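Side-chain contact in GCN5-related N-acetyltransferase (Kribbella flavida, PDB 4MY0), which probably transfers an acetyl group from acetyl-CoA to an amine, perhaps on an aminoglycoside: residues 66-71 against 114-119. Sequence-based numbering, arbitrary orientation.
Sequences ARIWDF and KGMPIS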
# COMPACT_ATOMS: atom_id res chain seq x y z
N ALA C 66 8.28 -36.33 -6.84
CA ALA C 66 7.61 -36.09 -5.57
C ALA C 66 8.35 -36.86 -4.50
O ALA C 66 8.96 -37.90 -4.79
CB ALA C 66 6.16 -36.56 -5.62
N ARG C 67 8.33 -36.35 -3.28
CA ARG C 67 8.98 -37.08 -2.19
C ARG C 67 8.05 -37.32 -1.01
O ARG C 67 7.01 -36.67 -0.87
CB ARG C 67 10.29 -36.39 -1.76
CG ARG C 67 10.13 -35.01 -1.20
CD ARG C 67 11.44 -34.21 -1.26
NE ARG C 67 11.17 -32.82 -1.60
CZ ARG C 67 11.04 -31.83 -0.72
NH1 ARG C 67 10.79 -30.61 -1.15
NH2 ARG C 67 11.16 -32.06 0.59
N ILE C 68 8.44 -38.27 -0.17
CA ILE C 68 7.62 -38.69 0.95
C ILE C 68 8.37 -38.50 2.27
O ILE C 68 9.37 -39.17 2.50
CB ILE C 68 7.29 -40.19 0.81
CG1 ILE C 68 6.61 -40.45 -0.53
CG2 ILE C 68 6.39 -40.68 1.96
CD1 ILE C 68 6.36 -41.92 -0.79
N TRP C 69 7.88 -37.60 3.13
CA TRP C 69 8.42 -37.50 4.49
C TRP C 69 7.93 -38.66 5.33
O TRP C 69 6.73 -38.99 5.28
CB TRP C 69 7.95 -36.20 5.16
CG TRP C 69 8.64 -34.96 4.69
CD1 TRP C 69 8.17 -34.05 3.78
CD2 TRP C 69 9.90 -34.46 5.14
NE1 TRP C 69 9.07 -33.03 3.63
CE2 TRP C 69 10.14 -33.25 4.45
CE3 TRP C 69 10.86 -34.91 6.05
CZ2 TRP C 69 11.30 -32.50 4.64
CZ3 TRP C 69 12.01 -34.17 6.24
CH2 TRP C 69 12.22 -32.98 5.55
N ASP C 70 8.82 -39.26 6.11
CA ASP C 70 8.46 -40.31 7.05
C ASP C 70 8.02 -39.69 8.38
O ASP C 70 8.78 -39.67 9.35
CB ASP C 70 9.63 -41.28 7.27
CG ASP C 70 10.93 -40.55 7.62
OD1 ASP C 70 11.10 -39.39 7.18
OD2 ASP C 70 11.76 -41.15 8.35
N PHE C 71 6.80 -39.15 8.42
CA PHE C 71 6.31 -38.49 9.62
C PHE C 71 5.58 -39.47 10.51
O PHE C 71 5.33 -40.61 10.12
CB PHE C 71 5.28 -37.42 9.26
CG PHE C 71 5.85 -36.18 8.64
CD1 PHE C 71 7.01 -35.60 9.13
CD2 PHE C 71 5.20 -35.57 7.57
CE1 PHE C 71 7.52 -34.43 8.56
CE2 PHE C 71 5.69 -34.40 6.99
CZ PHE C 71 6.86 -33.84 7.49
N LYS C 114 5.36 -49.13 2.52
CA LYS C 114 6.17 -48.79 3.69
C LYS C 114 5.41 -48.77 5.01
O LYS C 114 5.95 -48.36 6.04
CB LYS C 114 6.87 -47.43 3.47
CG LYS C 114 8.23 -47.57 2.82
CD LYS C 114 8.78 -46.24 2.35
CE LYS C 114 10.13 -46.45 1.70
NZ LYS C 114 11.07 -47.18 2.60
N GLY C 115 4.15 -49.21 5.00
CA GLY C 115 3.39 -49.36 6.22
C GLY C 115 2.74 -48.11 6.79
O GLY C 115 2.32 -48.11 7.94
N MSE C 116 2.65 -47.05 6.00
CA MSE C 116 1.99 -45.85 6.51
C MSE C 116 0.48 -45.90 6.19
O MSE C 116 0.08 -45.96 5.03
CB MSE C 116 2.66 -44.57 5.97
CG MSE C 116 4.12 -44.44 6.44
SE MSE C 116 5.25 -43.47 5.17
CE MSE C 116 7.00 -43.80 5.99
N PRO C 117 -0.35 -45.89 7.24
CA PRO C 117 -1.80 -46.04 7.04
C PRO C 117 -2.50 -44.73 6.64
O PRO C 117 -3.67 -44.76 6.26
CB PRO C 117 -2.28 -46.51 8.41
CG PRO C 117 -1.32 -45.84 9.38
CD PRO C 117 0.02 -45.86 8.67
N ILE C 118 -1.80 -43.59 6.72
CA ILE C 118 -2.39 -42.34 6.28
C ILE C 118 -1.35 -41.46 5.58
O ILE C 118 -0.15 -41.69 5.69
CB ILE C 118 -2.97 -41.51 7.46
CG1 ILE C 118 -1.86 -41.18 8.47
CG2 ILE C 118 -4.14 -42.24 8.14
CD1 ILE C 118 -2.31 -40.29 9.63
N SER C 119 -1.84 -40.44 4.89
CA SER C 119 -0.97 -39.53 4.16
C SER C 119 -1.55 -38.12 4.22
O SER C 119 -2.77 -37.95 4.20
CB SER C 119 -0.84 -40.01 2.70
OG SER C 119 -0.11 -39.08 1.92
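Met-116, a selenomethionine, reaches over to Ile-68 and Asp-70 within the GNAT acetyltransferase domain. It belongs to the link between helix 99-113 and strand 118-121. The helix ends in a Schellman motif, with Gly-115 at positive phi as the C-prime residue. Strand 61-75 lies beyond the intervening strand 78-90, which pairs with both 61-75 and 118-121. The two backbones stay well apart: the CA atoms of Met-116 and Asp-70 are 8.5 Å from each other. CG stands anti to the carbonyl carbon of Met-116 (chi1 -63°), and the chain beyond it is extended. This places SE and CE beside Ile-68 and Asp-70. The Met-116 side chain also touches Ala-83 of strand 78-90.

Ile-68 turns its CB towards the loop and offers the CG2 branch to the selenium. That approach is loose and purely apolar, with Ile-68 CG2 4.4 Å from Met-116 SE. Ile-68 also packs on Arg-110 and Ser-111 of helix 99-113. Its side chain is about 9 Å from that of Val-88, an acetyl-CoA-binding residue.

Asp-70 sits at the centre of an inverse gamma turn and meets Met-116 through CA and CB. Its carboxylate leads away from the loop, where OD1 forms a salt bridge with Arg-52. The terminal methyl CE of Met-116 rests 3.9 Å from both CA and CB of Asp-70.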